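Local coordinates for protein FdhC (Acinetobacter nosocomialis, PDB 5KTC) that probably transfers a 3-hydroxybutanoyl group from its coenzyme A thioester to the amino group of a dTDP-linked dideoxysugar, as a sugar N-acyltransferase of the GNAT superfamily, at residues L114-G119 against S128-M133. Numbering follows the deposited sequence.
Sequences LVYEAG and SHFEVM. With FUH ([[(2~{R},3~{S},5~{R})-5-[5-methyl-2,4-bis(oxidanylidene)pyrimidin-1-yl]-3-oxidanyl-oxolan-2-yl]methoxy-oxidanyl-phosphoryl] [(2~{R},3~{R},4~{S},5~{R},6~{R})-6-methyl-3,5-bis(oxidanyl)-4-[[(3~{R})-3-oxidanylbutanoyl]amino]oxan-2-yl] hydrogen phosphate), chain C.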
ATOM      1  N   LEU A 114      -2.071  -3.425   6.078  1.00 11.55           N
ATOM      2  CA  LEU A 114      -2.389  -4.600   5.357  1.00 11.26           C
ATOM      3  C   LEU A 114      -1.257  -4.880   4.412  1.00 11.40           C
ATOM      4  O   LEU A 114      -0.940  -6.044   4.156  1.00 11.87           O
ATOM      5  CB  LEU A 114      -3.703  -4.438   4.623  1.00 12.05           C
ATOM      6  CG  LEU A 114      -4.985  -4.461   5.487  1.00 12.78           C
ATOM      7  CD1 LEU A 114      -6.197  -4.129   4.615  1.00 13.10           C
ATOM      8  CD2 LEU A 114      -5.154  -5.784   6.224  1.00 12.53           C
ATOM      9  N   VAL A 115      -0.647  -3.839   3.877  1.00 11.40           N
ATOM     10  CA  VAL A 115       0.607  -4.071   3.068  1.00 11.73           C
ATOM     11  C   VAL A 115       1.636  -4.853   3.839  1.00 11.51           C
ATOM     12  O   VAL A 115       2.234  -5.804   3.303  1.00 10.94           O
ATOM     13  CB  VAL A 115       1.231  -2.783   2.529  1.00 11.36           C
ATOM     14  CG1 VAL A 115       2.700  -2.995   2.088  1.00 11.99           C
ATOM     15  CG2 VAL A 115       0.332  -2.175   1.461  1.00 10.93           C
ATOM     16  N   TYR A 116       1.905  -4.407   5.069  1.00 11.57           N
ATOM     17  CA  TYR A 116       2.895  -5.089   5.873  1.00 11.64           C
ATOM     18  C   TYR A 116       2.456  -6.508   6.273  1.00 12.53           C
ATOM     19  O   TYR A 116       3.306  -7.382   6.363  1.00 13.79           O
ATOM     20  CB  TYR A 116       3.254  -4.228   7.113  1.00 12.00           C
ATOM     21  CG  TYR A 116       3.905  -2.922   6.741  1.00 11.95           C
ATOM     22  CD1 TYR A 116       4.990  -2.883   5.833  1.00 12.54           C
ATOM     23  CD2 TYR A 116       3.528  -1.718   7.305  1.00 13.15           C
ATOM     24  CE1 TYR A 116       5.642  -1.721   5.528  1.00 12.27           C
ATOM     25  CE2 TYR A 116       4.142  -0.537   6.949  1.00 12.86           C
ATOM     26  CZ  TYR A 116       5.213  -0.546   6.077  1.00 12.78           C
ATOM     27  OH  TYR A 116       5.856   0.600   5.688  1.00 11.68           O
ATOM     28  N   GLU A 117       1.173  -6.730   6.520  1.00 12.80           N
ATOM     29  CA  GLU A 117       0.607  -8.091   6.753  0.50 13.11           C
ATOM     30  C   GLU A 117       0.967  -8.964   5.508  1.00 13.10           C
ATOM     31  O   GLU A 117       1.486 -10.081   5.610  1.00 12.79           O
ATOM     32  CB  GLU A 117      -0.942  -7.979   7.020  0.50 14.04           C
ATOM     33  CG  GLU A 117      -1.636  -9.009   7.935  0.50 15.40           C
ATOM     34  CD  GLU A 117      -3.179  -8.836   8.083  0.50 16.25           C
ATOM     35  OE1 GLU A 117      -3.873  -9.710   7.520  0.50 17.50           O
ATOM     36  OE2 GLU A 117      -3.728  -7.884   8.746  0.50 14.49           O
ATOM     37  N   ALA A 118       0.699  -8.421   4.326  1.00 13.82           N
ATOM     38  CA  ALA A 118       0.930  -9.185   3.093  1.00 14.45           C
ATOM     39  C   ALA A 118       2.386  -9.522   2.917  1.00 15.84           C
ATOM     40  O   ALA A 118       2.777 -10.691   2.627  1.00 17.52           O
ATOM     41  CB  ALA A 118       0.406  -8.432   1.909  1.00 14.95           C
ATOM     42  N   GLY A 119       3.230  -8.513   3.096  1.00 14.80           N
ATOM     43  CA  GLY A 119       4.638  -8.673   2.827  1.00 14.17           C
ATOM     44  C   GLY A 119       5.341  -9.507   3.847  1.00 14.49           C
ATOM     45  O   GLY A 119       6.055 -10.392   3.497  1.00 14.66           O
ATOM     46  N   SER A 128      11.167  -4.057   4.313  1.00 15.27           N
ATOM     47  CA  SER A 128      10.406  -3.371   3.288  1.00 13.83           C
ATOM     48  C   SER A 128      11.213  -2.139   2.946  1.00 12.90           C
ATOM     49  O   SER A 128      11.777  -1.558   3.826  1.00 12.27           O
ATOM     50  CB  SER A 128       9.035  -2.979   3.777  1.00 13.08           C
ATOM     51  OG  SER A 128       8.326  -2.511   2.663  1.00 13.27           O
ATOM     52  N   HIS A 129      11.305  -1.815   1.661  1.00 12.37           N
ATOM     53  CA  HIS A 129      11.954  -0.569   1.215  1.00 12.34           C
ATOM     54  C   HIS A 129      10.925   0.273   0.490  1.00 11.67           C
ATOM     55  O   HIS A 129      10.106  -0.241  -0.225  1.00 11.86           O
ATOM     56  CB  HIS A 129      13.092  -0.878   0.238  1.00 13.26           C
ATOM     57  CG  HIS A 129      14.183  -1.733   0.805  1.00 14.42           C
ATOM     58  ND1 HIS A 129      15.221  -2.179   0.017  1.00 16.28           N
ATOM     59  CD2 HIS A 129      14.400  -2.265   2.048  1.00 14.02           C
ATOM     60  CE1 HIS A 129      16.048  -2.903   0.760  1.00 15.99           C
ATOM     61  NE2 HIS A 129      15.576  -2.978   1.985  1.00 14.32           N
ATOM     62  N   PHE A 130      10.990   1.605   0.654  1.00 12.34           N
ATOM     63  CA  PHE A 130      10.198   2.505  -0.195  1.00 11.13           C
ATOM     64  C   PHE A 130      10.786   3.921  -0.152  1.00 11.20           C
ATOM     65  O   PHE A 130      11.660   4.230   0.655  1.00 11.27           O
ATOM     66  CB  PHE A 130       8.712   2.545   0.249  1.00 10.72           C
ATOM     67  CG  PHE A 130       8.535   2.896   1.684  1.00 11.18           C
ATOM     68  CD1 PHE A 130       8.562   1.910   2.650  1.00 11.50           C
ATOM     69  CD2 PHE A 130       8.394   4.247   2.101  1.00 12.72           C
ATOM     70  CE1 PHE A 130       8.403   2.240   4.002  1.00 12.27           C
ATOM     71  CE2 PHE A 130       8.244   4.578   3.446  1.00 12.51           C
ATOM     72  CZ  PHE A 130       8.242   3.569   4.389  1.00 13.95           C
ATOM     73  N   GLU A 131      10.266   4.787  -1.021  1.00 12.93           N
ATOM     74  CA  GLU A 131      10.692   6.176  -1.063  1.00 12.84           C
ATOM     75  C   GLU A 131       9.504   7.129  -1.152  1.00 12.66           C
ATOM     76  O   GLU A 131       8.423   6.724  -1.566  1.00 12.05           O
ATOM     77  CB  GLU A 131      11.616   6.402  -2.249  1.00 13.56           C
ATOM     78  CG  GLU A 131      11.072   6.158  -3.620  1.00 14.45           C
ATOM     79  CD  GLU A 131      11.362   4.820  -4.231  1.00 15.46           C
ATOM     80  OE1 GLU A 131      10.567   4.354  -5.054  1.00 17.98           O
ATOM     81  OE2 GLU A 131      12.392   4.219  -3.920  1.00 16.80           O
ATOM     82  N   VAL A 132       9.730   8.387  -0.762  1.00 12.76           N
ATOM     83  CA  VAL A 132       8.706   9.412  -0.714  1.00 13.78           C
ATOM     84  C   VAL A 132       9.350  10.697  -1.212  1.00 14.30           C
ATOM     85  O   VAL A 132      10.462  11.036  -0.783  1.00 12.47           O
ATOM     86  CB  VAL A 132       8.254   9.636   0.710  1.00 14.17           C
ATOM     87  CG1 VAL A 132       7.192  10.707   0.821  1.00 16.00           C
ATOM     88  CG2 VAL A 132       7.777   8.320   1.345  1.00 14.42           C
ATOM     89  N   MET A 133       8.709  11.389  -2.139  1.00 13.71           N
ATOM     90  CA  MET A 133       9.306  12.631  -2.655  1.00 15.30           C
ATOM     91  C   MET A 133       9.462  13.687  -1.610  1.00 15.03           C
ATOM     92  O   MET A 133       8.610  13.881  -0.797  1.00 16.33           O
ATOM     93  CB  MET A 133       8.512  13.203  -3.830  1.00 16.24           C
ATOM     94  CG  MET A 133       8.800  12.463  -5.147  1.00 17.49           C
ATOM     95  SD  MET A 133       8.149  13.344  -6.594  1.00 17.99           S
ATOM     96  CE  MET A 133       9.378  14.652  -6.835  1.00 17.39           C
TER
HETATM   97  O1  FUH C 202       3.975   5.194  -3.094  1.00 12.43           O
HETATM   98  C1  FUH C 202       5.153   5.269  -2.764  1.00 13.14           C
HETATM   99  C2  FUH C 202       5.651   4.837  -1.424  1.00 12.66           C
HETATM  100  C3  FUH C 202       4.572   4.857  -0.374  1.00 13.48           C
HETATM  101  O2  FUH C 202       4.512   6.139   0.300  1.00 13.17           O
HETATM  102  C4  FUH C 202       4.853   3.835   0.699  1.00 13.75           C
HETATM  103  N1  FUH C 202       6.136   5.732  -3.635  1.00 13.50           N
HETATM  104  C5  FUH C 202       5.845   5.867  -5.067  1.00 13.92           C
HETATM  105  C6  FUH C 202       6.367   7.206  -5.621  1.00 15.28           C
HETATM  106  O3  FUH C 202       7.701   7.266  -5.346  1.00 18.96           O
HETATM  107  C7  FUH C 202       6.276   7.319  -7.125  1.00 15.92           C
HETATM  108  C8  FUH C 202       7.050   8.515  -7.729  1.00 17.19           C
HETATM  109  O4  FUH C 202       6.805   6.137  -7.751  1.00 15.76           O
HETATM  110  C9  FUH C 202       6.492   4.719  -5.821  1.00 13.56           C
HETATM  111  O5  FUH C 202       5.893   3.456  -5.493  1.00 13.47           O
HETATM  112  C10 FUH C 202       6.277   4.888  -7.271  1.00 14.50           C
HETATM  113  O6  FUH C 202       4.877   4.835  -7.499  1.00 13.15           O
HETATM  114  P1  FUH C 202       4.270   4.682  -8.938  1.00 12.94           P
HETATM  115  O7  FUH C 202       4.196   5.973  -9.666  1.00 12.74           O
HETATM  116  O8  FUH C 202       2.876   4.111  -8.681  1.00 13.19           O
HETATM  117  O9  FUH C 202       4.958   3.486  -9.730  1.00 15.52           O
HETATM  118  P2  FUH C 202       6.302   3.409 -10.596  1.00 14.82           P
HETATM  119  O10 FUH C 202       7.077   2.243 -10.089  1.00 15.82           O
HETATM  120  O11 FUH C 202       7.008   4.749 -10.432  1.00 16.61           O
HETATM  121  O12 FUH C 202       5.666   3.158 -12.009  1.00 15.70           O
HETATM  122  C11 FUH C 202       6.435   2.524 -13.035  1.00 17.17           C
HETATM  123  C12 FUH C 202       5.927   3.010 -14.369  1.00 17.01           C
HETATM  124  C13 FUH C 202       5.727   4.538 -14.440  1.00 19.62           C
HETATM  125  O13 FUH C 202       6.020   5.057 -15.749  1.00 19.23           O
HETATM  126  C14 FUH C 202       4.233   4.746 -14.236  1.00 17.73           C
HETATM  127  C15 FUH C 202       3.676   3.483 -14.845  1.00 17.28           C
HETATM  128  O14 FUH C 202       4.649   2.426 -14.642  1.00 16.92           O
HETATM  129  N2  FUH C 202       2.455   2.928 -14.220  1.00 17.84           N
HETATM  130  C16 FUH C 202       2.473   2.453 -12.943  1.00 18.06           C
HETATM  131  C17 FUH C 202       1.327   1.873 -12.396  1.00 18.27           C
HETATM  132  C18 FUH C 202       1.301   1.316 -10.989  1.00 18.23           C
HETATM  133  C19 FUH C 202       0.157   1.842 -13.216  1.00 17.14           C
HETATM  134  O15 FUH C 202      -0.916   1.265 -12.765  1.00 15.24           O
HETATM  135  N3  FUH C 202       0.168   2.317 -14.469  1.00 15.91           N
HETATM  136  C20 FUH C 202       1.311   2.806 -14.960  1.00 17.78           C
HETATM  137  O16 FUH C 202       1.309   3.297 -16.187  1.00 17.96           O
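With CG of Tyr-116 anti to its carbonyl carbon (chi1 -64°), the phenol swings off the helix and reaches along the strand; on the strand, CG of Phe-130 sits between its backbone N and carbonyl carbon (chi1 55°), which lifts the phenyl to meet it. The two side chains cross at about a right angle, and contact is made by the hydroxyl: Tyr-116 OH lies 3.5 Å from Phe-130 CE1, approaching that ring obliquely. Nearer the helix, Ser-128 OG comes to the edge of the tyrosine ring, 4.0 Å from Tyr-116 CE1. No hydrogen bond links the two segments here; the buried phenol oxygen instead pairs with Trp-94 NE1, and Ser-128 OG makes a weak bond to Phe-92 O, both on strand 91-99. Phe-162 stacks on the Tyr-116 ring, while Tyr-160 and His-143 meet Phe-130.

Phe-130 carries this packing into the active site: its CD2 rests 3.8 Å from C4, the terminal methyl of the product's hydroxybutanoyl group. One residue on, the backbone holds the product's amide, FUH N1 donating to Glu-131 O at 3.2 Å (151° at the hydrogen). Glu-131 and Val-132 also touch coenzyme A. Helix 107-122 thus packs on the strand that follows it, in the beta-alpha-beta unit of the GNAT fold whose strand 127-133 lines the acyl-transfer site.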